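Local coordinates for spindle assembly abnormal protein 6 (Caenorhabditis elegans, PDB 4G79) that forms the central scaffold of centrioles, ensuring their ninefold symmetry, with its globular N-terminal domain linking coiled-coil homodimers into the inner ring, at residues 4-9 and 41-46; 16-21 and 109-114; 67-72 and 134-139; 97-102 and 120-125. All blocks are in the same frame, centred on the assembly; numbering follows the deposited sequence. Where two conformers were deposited one is given.

In the fold
The four contacts are spread over the N-terminal head domain of SAS-6, and all reach one mixed sheet whose first and last strands also pair. Contact 1 and contact 2 use the two ends of strand 7-21; their centres lie about 28 Å apart, on opposite sides of the chain's centre. Contact 3, about 6 Å from that centre, touches the other three: Q43 meets T70, L111 meets F67, and the backbones of I136 and F134 probably bond those of F120 and L122, the centres of contacts 3 and 4 being about 15 Å apart. Contact 4 brings helix 92-102 onto the sheet; its I97 packs on L9 of contact 1. H99 in contact 4 also meets a second subunit.

Contact 1 of 4, residues 4-9 and 41-46; sequences TSKIAL and SEQRNE
A chi1 of 77° sets S5 OG between its backbone N and carbonyl carbon, within reach of R44, and a similar turn in E42 (chi1 71°) stands CG alongside I7. This is the open end of the hairpin of strands 7-21 and 29-44. I7 and E42 form an antiparallel hydrogen-bonded pair, with I7 N 2.9 Å from E42 O and E42 N 3.0 Å from I7 O. Their side chains run side by side, I7 CB 3.8 Å from E42 CG, while L9 crosses E42 at about a right angle, its CD2 near E42 OE1. Ahead of the paired strand, S5 OG accepts R44 N at 2.9 Å in a nearly straight bond (167°). An alanine in place of S5 is likely to leave R44 N without this acceptor and let the start of the chain swing off the strand edge. On the face of S41, K6 extends beside Q43, its CE 3.3 Å from S41 OG, and NZ carries on to a salt bridge with E56. Backbone bonds, one hydroxyl and the packing of I7, L9 and K6 on polar neighbours thus hold this largely exposed end together, leaving strand 51-58 to meet the lysine charge.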
loop_
_atom_site.group_PDB
_atom_site.type_symbol
_atom_site.label_atom_id
_atom_site.label_comp_id
_atom_site.label_asym_id
_atom_site.label_seq_id
_atom_site.Cartn_x
_atom_site.Cartn_y
_atom_site.Cartn_z
ATOM N N THR A 4 23.998 -29.562 2.311
ATOM C CA THR A 4 22.982 -28.607 2.760
ATOM C C THR A 4 21.784 -28.552 1.787
ATOM O O THR A 4 21.920 -28.864 0.600
ATOM C CB THR A 4 23.588 -27.199 2.968
ATOM O OG1 THR A 4 22.601 -26.349 3.561
ATOM C CG2 THR A 4 24.106 -26.560 1.667
ATOM N N SER A 5 20.619 -28.142 2.303
ATOM C CA SER A 5 19.391 -27.989 1.524
ATOM C C SER A 5 19.266 -26.570 0.955
ATOM O O SER A 5 18.368 -26.303 0.152
ATOM C CB SER A 5 18.183 -28.281 2.410
ATOM O OG SER A 5 17.904 -27.190 3.277
ATOM N N LYS A 6 20.144 -25.666 1.395
ATOM C CA LYS A 6 20.104 -24.245 1.026
ATOM C C LYS A 6 20.383 -23.993 -0.467
ATOM O O LYS A 6 21.401 -24.425 -1.005
ATOM C CB LYS A 6 21.082 -23.435 1.890
ATOM C CG LYS A 6 20.662 -21.972 2.073
ATOM C CD LYS A 6 21.663 -21.201 2.958
ATOM C CE LYS A 6 21.008 -20.011 3.625
ATOM N NZ LYS A 6 21.990 -19.087 4.252
ATOM N N ILE A 7 19.461 -23.270 -1.118
ATOM C CA ILE A 7 19.564 -22.863 -2.517
ATOM C C ILE A 7 19.560 -21.323 -2.560
ATOM O O ILE A 7 18.554 -20.705 -2.189
ATOM C CB ILE A 7 18.437 -23.459 -3.407
ATOM C CG1 ILE A 7 18.482 -25.016 -3.421
ATOM C CG2 ILE A 7 18.494 -22.876 -4.833
ATOM C CD1 ILE A 7 17.091 -25.692 -3.590
ATOM N N ALA A 8 20.659 -20.726 -3.049
ATOM C CA ALA A 8 20.783 -19.274 -3.173
ATOM C C ALA A 8 19.888 -18.797 -4.307
ATOM O O ALA A 8 19.896 -19.396 -5.387
ATOM C CB ALA A 8 22.234 -18.882 -3.423
ATOM N N LEU A 9 19.054 -17.777 -4.050
ATOM C CA LEU A 9 18.131 -17.284 -5.067
ATOM C C LEU A 9 18.496 -15.892 -5.514
ATOM O O LEU A 9 18.231 -15.526 -6.648
ATOM C CB LEU A 9 16.679 -17.291 -4.564
ATOM C CG LEU A 9 16.072 -18.641 -4.100
ATOM C CD1 LEU A 9 14.712 -18.398 -3.479
ATOM C CD2 LEU A 9 15.908 -19.620 -5.259
ATOM N N SER A 41 17.302 -16.877 -0.036
ATOM C CA SER A 41 17.516 -18.301 -0.313
ATOM C C SER A 41 16.318 -19.114 0.095
ATOM O O SER A 41 15.439 -18.607 0.788
ATOM C CB SER A 41 18.764 -18.767 0.445
ATOM O OG SER A 41 18.618 -18.586 1.844
ATOM N N GLU A 42 16.226 -20.366 -0.396
ATOM C CA GLU A 42 15.208 -21.297 0.037
ATOM C C GLU A 42 15.928 -22.436 0.727
ATOM O O GLU A 42 17.070 -22.768 0.368
ATOM C CB GLU A 42 14.279 -21.797 -1.089
ATOM C CG GLU A 42 14.927 -22.739 -2.076
ATOM C CD GLU A 42 13.975 -23.197 -3.152
ATOM O OE1 GLU A 42 13.883 -22.490 -4.176
ATOM O OE2 GLU A 42 13.351 -24.274 -2.996
ATOM N N GLN A 43 15.300 -22.984 1.761
ATOM C CA GLN A 43 15.894 -24.081 2.521
ATOM C C GLN A 43 14.839 -24.936 3.143
ATOM O O GLN A 43 13.686 -24.543 3.258
ATOM C CB GLN A 43 16.862 -23.559 3.618
ATOM C CG GLN A 43 16.163 -22.746 4.729
ATOM C CD GLN A 43 17.141 -22.059 5.651
ATOM O OE1 GLN A 43 18.258 -21.733 5.267
ATOM N NE2 GLN A 43 16.717 -21.766 6.868
ATOM N N ARG A 44 15.261 -26.106 3.577
ATOM C CA ARG A 44 14.391 -27.053 4.240
ATOM C C ARG A 44 14.511 -26.843 5.752
ATOM O O ARG A 44 15.632 -26.852 6.294
ATOM C CB ARG A 44 14.785 -28.484 3.808
ATOM C CG ARG A 44 13.871 -29.595 4.267
ATOM C CD ARG A 44 14.358 -30.939 3.764
ATOM N NE ARG A 44 13.672 -32.063 4.409
ATOM C CZ ARG A 44 12.856 -32.909 3.791
ATOM N NH1 ARG A 44 12.589 -32.761 2.500
ATOM N NH2 ARG A 44 12.297 -33.909 4.458
ATOM N N ASN A 45 13.370 -26.609 6.434
ATOM C CA ASN A 45 13.334 -26.477 7.896
ATOM C C ASN A 45 13.825 -27.818 8.464
ATOM O O ASN A 45 13.405 -28.867 7.988
ATOM C CB ASN A 45 11.924 -26.136 8.393
ATOM C CG ASN A 45 11.819 -25.989 9.892
ATOM O OD1 ASN A 45 11.686 -26.957 10.628
ATOM N ND2 ASN A 45 11.862 -24.763 10.383
ATOM N N GLU A 46 14.779 -27.799 9.409
ATOM C CA GLU A 46 15.355 -29.044 9.929
ATOM C C GLU A 46 14.372 -29.839 10.792
ATOM O O GLU A 46 14.488 -31.060 10.838
ATOM C CB GLU A 46 16.662 -28.771 10.712
ATOM C CG GLU A 46 17.671 -27.949 9.920
ATOM C CD GLU A 46 18.926 -27.559 10.673
ATOM O OE1 GLU A 46 19.074 -26.360 11.005
ATOM O OE2 GLU A 46 19.767 -28.451 10.925
#

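Contact 2 of 4, residues 16-21 and 109-114; sequences ASLLQP and IILDAE
L18 and I109 are paired in parallel, as are L19 and I110, where strand 7-21 meets strand 106-111 and joins the first and last strands of the sheet. Three backbone bonds lace the strands: I109 N to S17 O, L19 N to I109 O and L111 N to L19 O, each 2.9 Å long. The tight side is that of A16, L18, I109 and L111, all buried. L18 keeps CG opposite its backbone N (chi1 177°), which swings CD1 over to I109, 3.8 Å from CG2. A16 CB meets I109 CD1 at 3.7 Å, and F65 covers L18, I109 and L111 together. Across the sheet the packing is thinner: L19 and I110 stand side by side, joined at L19 CD1 and I110 CG1, 3.7 Å apart, and both stay partly exposed. The end where the strands part is the more open to solvent. There P21, with no N-H to give, rests CD 3.3 Å from L111 O and lays CG against A113, whose CB is 3.8 Å away and which is itself exposed. The seam is therefore held by regular parallel pairing with hydrocarbon sealing its inner face, and the ladder ends at L111, consistent with P21 having no N-H for L111 O.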
loop_
_atom_site.group_PDB
_atom_site.type_symbol
_atom_site.label_atom_id
_atom_site.label_comp_id
_atom_site.label_asym_id
_atom_site.label_seq_id
_atom_site.Cartn_x
_atom_site.Cartn_y
_atom_site.Cartn_z
ATOM N N ALA A 16 20.277 1.247 0.154
ATOM C CA ALA A 16 19.130 1.361 1.050
ATOM C C ALA A 16 19.164 2.636 1.863
ATOM O O ALA A 16 20.243 3.198 2.094
ATOM C CB ALA A 16 19.101 0.181 1.997
ATOM N N SER A 17 18.000 3.070 2.364
ATOM C CA SER A 17 17.988 4.191 3.298
ATOM C C SER A 17 17.988 3.580 4.687
ATOM O O SER A 17 17.119 2.769 5.003
ATOM C CB SER A 17 16.784 5.107 3.091
ATOM O OG SER A 17 16.922 5.882 1.908
ATOM N N LEU A 18 18.978 3.913 5.499
ATOM C CA LEU A 18 19.029 3.372 6.853
ATOM C C LEU A 18 18.596 4.442 7.830
ATOM O O LEU A 18 19.183 5.541 7.860
ATOM C CB LEU A 18 20.432 2.830 7.184
ATOM C CG LEU A 18 20.680 2.285 8.618
ATOM C CD1 LEU A 18 19.901 1.025 8.888
ATOM C CD2 LEU A 18 22.161 1.982 8.838
ATOM N N LEU A 19 17.559 4.131 8.608
ATOM C CA LEU A 19 17.039 5.031 9.636
ATOM C C LEU A 19 17.360 4.436 10.988
ATOM O O LEU A 19 17.090 3.257 11.218
ATOM C CB LEU A 19 15.520 5.272 9.497
ATOM C CG LEU A 19 14.929 5.441 8.077
ATOM C CD1 LEU A 19 13.421 5.422 8.114
ATOM C CD2 LEU A 19 15.406 6.721 7.421
ATOM N N GLN A 20 17.996 5.215 11.865
ATOM C CA GLN A 20 18.330 4.710 13.188
ATOM C C GLN A 20 18.199 5.846 14.221
ATOM O O GLN A 20 18.457 7.002 13.875
ATOM C CB GLN A 20 19.738 4.063 13.198
ATOM C CG GLN A 20 20.907 5.050 13.050
ATOM C CD GLN A 20 22.246 4.389 12.826
ATOM O OE1 GLN A 20 22.862 4.528 11.756
ATOM N NE2 GLN A 20 22.751 3.706 13.847
ATOM N N PRO A 21 17.782 5.554 15.479
ATOM C CA PRO A 21 17.668 6.633 16.482
ATOM C C PRO A 21 19.018 7.272 16.822
ATOM O O PRO A 21 20.068 6.660 16.598
ATOM C CB PRO A 21 17.077 5.925 17.706
ATOM C CG PRO A 21 17.454 4.503 17.539
ATOM C CD PRO A 21 17.399 4.247 16.055
ATOM N N ILE A 109 15.520 0.515 5.823
ATOM C CA ILE A 109 15.864 -0.383 6.931
ATOM C C ILE A 109 15.779 0.477 8.187
ATOM O O ILE A 109 16.424 1.531 8.259
ATOM C CB ILE A 109 17.241 -1.080 6.746
ATOM C CG1 ILE A 109 17.239 -2.010 5.504
ATOM C CG2 ILE A 109 17.637 -1.856 8.007
ATOM C CD1 ILE A 109 18.635 -2.149 4.871
ATOM N N ILE A 110 14.889 0.110 9.104
ATOM C CA ILE A 110 14.705 0.871 10.329
ATOM C C ILE A 110 15.350 0.031 11.404
ATOM O O ILE A 110 14.862 -1.049 11.713
ATOM C CB ILE A 110 13.218 1.216 10.595
ATOM C CG1 ILE A 110 12.608 2.020 9.419
ATOM C CG2 ILE A 110 13.034 1.955 11.918
ATOM C CD1 ILE A 110 11.551 1.341 8.793
ATOM N N LEU A 111 16.500 0.502 11.892
ATOM C CA LEU A 111 17.338 -0.167 12.864
ATOM C C LEU A 111 16.904 0.115 14.281
ATOM O O LEU A 111 16.757 1.273 14.673
ATOM C CB LEU A 111 18.793 0.302 12.656
ATOM C CG LEU A 111 19.902 -0.528 13.273
ATOM C CD1 LEU A 111 19.923 -1.908 12.696
ATOM C CD2 LEU A 111 21.244 0.128 13.035
ATOM N N ASP A 112 16.774 -0.959 15.077
ATOM C CA ASP A 112 16.480 -0.873 16.509
ATOM C C ASP A 112 17.674 -0.205 17.211
ATOM O O ASP A 112 18.813 -0.380 16.762
ATOM C CB ASP A 112 16.214 -2.286 17.063
ATOM C CG ASP A 112 16.124 -2.372 18.570
ATOM O OD1 ASP A 112 15.297 -1.640 19.155
ATOM O OD2 ASP A 112 16.885 -3.167 19.162
ATOM N N ALA A 113 17.421 0.572 18.291
ATOM C CA ALA A 113 18.456 1.277 19.057
ATOM C C ALA A 113 19.609 0.357 19.496
ATOM O O ALA A 113 20.774 0.756 19.394
ATOM C CB ALA A 113 17.841 1.951 20.287
ATOM N N GLU A 114 19.286 -0.861 19.980
ATOM C CA GLU A 114 20.263 -1.833 20.444
ATOM C C GLU A 114 20.670 -2.845 19.359
ATOM O O GLU A 114 21.366 -3.812 19.672
ATOM C CB GLU A 114 19.722 -2.573 21.676
ATOM C CG GLU A 114 20.140 -1.923 22.985
ATOM C CD GLU A 114 19.494 -2.493 24.233
ATOM O OE1 GLU A 114 19.293 -3.728 24.297
ATOM O OE2 GLU A 114 19.219 -1.701 25.163
#

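Contact 3 of 4, residues 67-72 and 134-139; sequences FSETLN and FSIKLH
E69 and H139 run alongside each other in one direction on an antiparallel strand pair, 66-71 with 132-140, of the alpha-beta, beta-sandwich SAS-6 head domain, whose family is grouped with the XRCC4 N-terminal domain. The carboxylate and the imidazole are turned 75° apart, and E69 OE1 comes to the ring at its edge, where H139 NE2 donates a weak hydrogen bond (3.3 Å) to OE1. E69 has CG anti to its N and then bends at chi2 (59°), which folds the carboxylate back so that OE2 takes T70 N on its anti lone pair at 2.8 Å, which restrains the turn of the carboxylate. Farther along the same side as E69 CB, L71 and I136 meet tip to tip, L71 CG 3.8 Å from I136 CD1. L138 sets CB 3.6 Å from F67 CB. S68 N reaches H139 O and H139 N reaches S68 O, both at 2.8 Å; the short strand axes cross at 121°, and this is the one bridged pair between the segments. K54 holds S68 OG from strand 51-58. A water bridges the two strands, donating to E69 OE1 and to K137 O, 2.6 Å from each.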
loop_
_atom_site.group_PDB
_atom_site.type_symbol
_atom_site.label_atom_id
_atom_site.label_comp_id
_atom_site.label_asym_id
_atom_site.label_seq_id
_atom_site.Cartn_x
_atom_site.Cartn_y
_atom_site.Cartn_z
ATOM N N PHE A 67 21.374 -9.395 10.020
ATOM C CA PHE A 67 19.996 -9.717 10.388
ATOM C C PHE A 67 19.377 -10.717 9.453
ATOM O O PHE A 67 19.675 -10.701 8.257
ATOM C CB PHE A 67 19.132 -8.444 10.404
ATOM C CG PHE A 67 19.683 -7.334 11.271
ATOM C CD1 PHE A 67 19.366 -7.264 12.617
ATOM C CD2 PHE A 67 20.507 -6.351 10.733
ATOM C CE1 PHE A 67 19.907 -6.260 13.425
ATOM C CE2 PHE A 67 21.038 -5.340 11.542
ATOM C CZ PHE A 67 20.750 -5.313 12.885
ATOM N N SER A 68 18.479 -11.568 9.985
ATOM C CA SER A 68 17.801 -12.522 9.117
ATOM C C SER A 68 16.430 -12.894 9.644
ATOM O O SER A 68 16.102 -12.679 10.811
ATOM C CB SER A 68 18.638 -13.788 8.931
ATOM O OG SER A 68 18.681 -14.601 10.092
ATOM N N GLU A 69 15.636 -13.473 8.764
ATOM C CA GLU A 69 14.341 -14.031 9.112
ATOM C C GLU A 69 14.013 -15.100 8.102
ATOM O O GLU A 69 14.404 -15.019 6.924
ATOM C CB GLU A 69 13.218 -12.970 9.192
ATOM C CG GLU A 69 11.825 -13.504 9.556
ATOM C CD GLU A 69 11.712 -14.225 10.888
ATOM O OE1 GLU A 69 10.938 -13.752 11.750
ATOM O OE2 GLU A 69 12.391 -15.261 11.076
ATOM N N THR A 70 13.312 -16.112 8.578
ATOM C CA THR A 70 12.898 -17.217 7.734
ATOM C C THR A 70 11.367 -17.117 7.582
ATOM O O THR A 70 10.675 -16.751 8.532
ATOM C CB THR A 70 13.473 -18.537 8.322
ATOM O OG1 THR A 70 13.536 -19.565 7.338
ATOM C CG2 THR A 70 12.777 -19.004 9.590
ATOM N N LEU A 71 10.861 -17.401 6.387
ATOM C CA LEU A 71 9.434 -17.356 6.082
ATOM C C LEU A 71 8.970 -18.690 5.596
ATOM O O LEU A 71 9.407 -19.100 4.527
ATOM C CB LEU A 71 9.192 -16.345 4.958
ATOM C CG LEU A 71 8.627 -14.965 5.248
ATOM C CD1 LEU A 71 8.280 -14.280 3.918
ATOM C CD2 LEU A 71 7.330 -15.032 6.023
ATOM N N ASN A 72 8.038 -19.315 6.286
ATOM C CA ASN A 72 7.434 -20.567 5.798
ATOM C C ASN A 72 6.089 -20.214 5.121
ATOM O O ASN A 72 5.733 -19.034 5.056
ATOM C CB ASN A 72 7.304 -21.616 6.926
ATOM C CG ASN A 72 6.414 -21.229 8.084
ATOM O OD1 ASN A 72 5.628 -20.278 8.032
ATOM N ND2 ASN A 72 6.463 -22.006 9.143
ATOM N N PHE A 134 6.116 -4.696 0.838
ATOM C CA PHE A 134 5.987 -5.430 2.096
ATOM C C PHE A 134 7.065 -4.952 3.025
ATOM O O PHE A 134 7.953 -4.219 2.618
ATOM C CB PHE A 134 6.074 -6.982 1.866
ATOM C CG PHE A 134 7.452 -7.540 1.559
ATOM C CD1 PHE A 134 7.955 -7.522 0.264
ATOM C CD2 PHE A 134 8.238 -8.098 2.567
ATOM C CE1 PHE A 134 9.237 -8.004 -0.012
ATOM C CE2 PHE A 134 9.518 -8.598 2.291
ATOM C CZ PHE A 134 10.011 -8.548 1.004
ATOM N N SER A 135 6.969 -5.352 4.274
ATOM C CA SER A 135 7.991 -5.128 5.274
ATOM C C SER A 135 8.105 -6.418 6.072
ATOM O O SER A 135 7.121 -7.140 6.226
ATOM C CB SER A 135 7.687 -3.917 6.159
ATOM O OG SER A 135 6.569 -4.119 7.001
ATOM N N ILE A 136 9.296 -6.715 6.555
ATOM C CA ILE A 136 9.534 -7.907 7.356
ATOM C C ILE A 136 10.515 -7.551 8.451
ATOM O O ILE A 136 11.452 -6.800 8.208
ATOM C CB ILE A 136 10.027 -9.082 6.441
ATOM C CG1 ILE A 136 10.089 -10.427 7.207
ATOM C CG2 ILE A 136 11.327 -8.757 5.672
ATOM C CD1 ILE A 136 10.204 -11.697 6.341
ATOM N N LYS A 137 10.278 -8.057 9.660
ATOM C CA LYS A 137 11.177 -7.860 10.785
ATOM C C LYS A 137 12.320 -8.885 10.694
ATOM O O LYS A 137 12.073 -10.093 10.664
ATOM C CB LYS A 137 10.399 -8.005 12.104
ATOM C CG LYS A 137 11.204 -7.670 13.355
ATOM C CD LYS A 137 10.334 -7.721 14.591
ATOM C CE LYS A 137 11.101 -7.401 15.851
ATOM N NZ LYS A 137 10.195 -7.239 17.021
ATOM N N LEU A 138 13.572 -8.390 10.622
ATOM C CA LEU A 138 14.756 -9.261 10.564
ATOM C C LEU A 138 15.417 -9.221 11.916
ATOM O O LEU A 138 15.584 -8.151 12.485
ATOM C CB LEU A 138 15.724 -8.862 9.430
ATOM C CG LEU A 138 15.093 -8.684 8.025
ATOM C CD1 LEU A 138 16.169 -8.346 6.999
ATOM C CD2 LEU A 138 14.404 -9.972 7.543
ATOM N N HIS A 139 15.772 -10.373 12.440
ATOM C CA HIS A 139 16.362 -10.473 13.777
ATOM C C HIS A 139 17.883 -10.555 13.721
ATOM O O HIS A 139 18.431 -11.135 12.779
ATOM C CB HIS A 139 15.794 -11.718 14.489
ATOM C CG HIS A 139 14.302 -11.698 14.566
ATOM N ND1 HIS A 139 13.643 -10.998 15.562
ATOM C CD2 HIS A 139 13.382 -12.240 13.728
ATOM C CE1 HIS A 139 12.349 -11.161 15.319
ATOM N NE2 HIS A 139 12.143 -11.913 14.234
HETATM O O HOH W 1 17.986 -14.447 13.196
HETATM O O HOH W 2 9.912 -11.432 11.376
#

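Contact 4 of 4, residues 97-102 and 120-125; sequences IQHLLC and FELFSK
Helix 92-102 lies over strand 117-123 of the head domain sheet, and H99 and L100 on the helix meet L122 of the strand and S124 in the loop just after it. The short axes pass 10.9 Å apart at 69°, so side chains alone bridge the gap. H99 has CG opposite its backbone N (chi1 177°), which throws the imidazole out toward the end of the strand. There S124 OG sits in the plane of the ring at its edge, 3.3 Å from H99 CE1, and S124 CB is 3.4 Å from the same carbon. L100 brings CD2 to L122 CD1 at 3.8 Å, a plain hydrocarbon contact in the buried core. H99 NE2 and T105 OG1 share a weak hydrogen bond, and the same hydroxyl also binds F123 O. Replacing H99 by alanine would probably open a gap beside S124 and leave T105 without its imidazole partner. H99 also packs on I128 of the second subunit, consistent with a head domain that links dimers. L100 is further enclosed by F10, L38 and I40, so the helix lies across strands 7-21, 29-44 and 117-123, with I133 of strand 132-140 lying against H99.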
loop_
_atom_site.group_PDB
_atom_site.type_symbol
_atom_site.label_atom_id
_atom_site.label_comp_id
_atom_site.label_asym_id
_atom_site.label_seq_id
_atom_site.Cartn_x
_atom_site.Cartn_y
_atom_site.Cartn_z
ATOM N N ILE A 97 12.270 -11.097 -6.728
ATOM C CA ILE A 97 13.614 -11.044 -7.320
ATOM C C ILE A 97 13.515 -10.345 -8.675
ATOM O O ILE A 97 14.361 -9.508 -8.972
ATOM C CB ILE A 97 14.256 -12.456 -7.364
ATOM C CG1 ILE A 97 14.683 -12.830 -5.929
ATOM C CG2 ILE A 97 15.448 -12.526 -8.323
ATOM C CD1 ILE A 97 14.890 -14.336 -5.650
ATOM N N GLN A 98 12.477 -10.662 -9.471
ATOM C CA GLN A 98 12.281 -9.998 -10.764
ATOM C C GLN A 98 12.126 -8.491 -10.532
ATOM O O GLN A 98 12.760 -7.704 -11.224
ATOM C CB GLN A 98 11.074 -10.581 -11.519
ATOM C CG GLN A 98 11.082 -10.235 -13.010
ATOM C CD GLN A 98 9.759 -10.457 -13.697
ATOM O OE1 GLN A 98 9.066 -11.458 -13.480
ATOM N NE2 GLN A 98 9.410 -9.548 -14.594
ATOM N N HIS A 99 11.342 -8.086 -9.501
ATOM C CA HIS A 99 11.158 -6.667 -9.163
ATOM C C HIS A 99 12.502 -6.005 -8.815
ATOM O O HIS A 99 12.814 -4.948 -9.357
ATOM C CB HIS A 99 10.157 -6.495 -7.993
ATOM C CG HIS A 99 10.017 -5.064 -7.577
ATOM N ND1 HIS A 99 9.052 -4.246 -8.137
ATOM C CD2 HIS A 99 10.778 -4.332 -6.726
ATOM C CE1 HIS A 99 9.246 -3.049 -7.614
ATOM N NE2 HIS A 99 10.273 -3.050 -6.750
ATOM N N LEU A 100 13.297 -6.625 -7.910
ATOM C CA LEU A 100 14.592 -6.114 -7.439
ATOM C C LEU A 100 15.609 -5.950 -8.548
ATOM O O LEU A 100 16.501 -5.105 -8.432
ATOM C CB LEU A 100 15.204 -7.021 -6.366
ATOM C CG LEU A 100 14.515 -7.061 -5.020
ATOM C CD1 LEU A 100 15.037 -8.218 -4.201
ATOM C CD2 LEU A 100 14.674 -5.712 -4.251
ATOM N N LEU A 101 15.520 -6.779 -9.592
ATOM C CA LEU A 101 16.478 -6.707 -10.684
ATOM C C LEU A 101 15.967 -5.863 -11.846
ATOM O O LEU A 101 16.782 -5.409 -12.656
ATOM C CB LEU A 101 16.843 -8.119 -11.183
ATOM C CG LEU A 101 17.567 -9.033 -10.177
ATOM C CD1 LEU A 101 17.584 -10.466 -10.663
ATOM C CD2 LEU A 101 18.987 -8.551 -9.905
ATOM N N CYS A 102 14.645 -5.625 -11.920
ATOM C CA CYS A 102 14.026 -4.914 -13.043
ATOM C C CYS A 102 13.598 -3.479 -12.736
ATOM O O CYS A 102 13.358 -2.731 -13.691
ATOM C CB CYS A 102 12.828 -5.708 -13.552
ATOM S SG CYS A 102 13.220 -7.406 -14.062
ATOM N N PHE A 120 12.867 -4.397 7.418
ATOM C CA PHE A 120 13.277 -4.274 6.035
ATOM C C PHE A 120 11.987 -3.922 5.278
ATOM O O PHE A 120 11.025 -4.697 5.330
ATOM C CB PHE A 120 13.917 -5.598 5.547
ATOM C CG PHE A 120 14.231 -5.662 4.066
ATOM C CD1 PHE A 120 13.272 -6.077 3.152
ATOM C CD2 PHE A 120 15.492 -5.307 3.587
ATOM C CE1 PHE A 120 13.568 -6.141 1.783
ATOM C CE2 PHE A 120 15.793 -5.402 2.230
ATOM C CZ PHE A 120 14.826 -5.800 1.337
ATOM N N GLU A 121 11.968 -2.799 4.590
ATOM C CA GLU A 121 10.781 -2.356 3.862
ATOM C C GLU A 121 11.106 -2.167 2.412
ATOM O O GLU A 121 12.066 -1.469 2.098
ATOM C CB GLU A 121 10.270 -1.035 4.448
ATOM C CG GLU A 121 10.000 -1.041 5.948
ATOM C CD GLU A 121 9.201 0.153 6.439
ATOM O OE1 GLU A 121 9.539 1.301 6.068
ATOM O OE2 GLU A 121 8.242 -0.058 7.215
ATOM N N LEU A 122 10.343 -2.819 1.531
ATOM C CA LEU A 122 10.530 -2.715 0.086
ATOM C C LEU A 122 9.407 -1.867 -0.505
ATOM O O LEU A 122 8.250 -2.122 -0.198
ATOM C CB LEU A 122 10.557 -4.127 -0.555
ATOM C CG LEU A 122 10.825 -4.158 -2.069
ATOM C CD1 LEU A 122 12.166 -3.503 -2.404
ATOM C CD2 LEU A 122 10.825 -5.589 -2.555
ATOM N N PHE A 123 9.745 -0.898 -1.384
ATOM C CA PHE A 123 8.768 -0.001 -2.006
ATOM C C PHE A 123 8.925 0.037 -3.461
ATOM O O PHE A 123 10.001 -0.248 -3.953
ATOM C CB PHE A 123 8.933 1.456 -1.500
ATOM C CG PHE A 123 8.759 1.667 -0.018
ATOM C CD1 PHE A 123 9.811 1.421 0.866
ATOM C CD2 PHE A 123 7.568 2.172 0.493
ATOM C CE1 PHE A 123 9.662 1.653 2.233
ATOM C CE2 PHE A 123 7.413 2.387 1.866
ATOM C CZ PHE A 123 8.468 2.141 2.722
ATOM N N SER A 124 7.868 0.433 -4.161
ATOM C CA SER A 124 7.914 0.722 -5.593
ATOM C C SER A 124 7.052 1.987 -5.793
ATOM O O SER A 124 5.830 1.893 -5.926
ATOM C CB SER A 124 7.451 -0.477 -6.410
ATOM O OG SER A 124 7.619 -0.207 -7.790
ATOM N N LYS A 125 7.676 3.175 -5.675
ATOM C CA LYS A 125 6.973 4.465 -5.708
ATOM C C LYS A 125 6.181 4.663 -6.963
ATOM O O LYS A 125 6.491 4.128 -8.021
ATOM C CB LYS A 125 7.917 5.682 -5.496
ATOM C CG LYS A 125 8.900 5.967 -6.625
ATOM C CD LYS A 125 9.503 7.383 -6.516
ATOM C CE LYS A 125 10.486 7.669 -7.631
ATOM N NZ LYS A 125 9.832 7.760 -8.971
#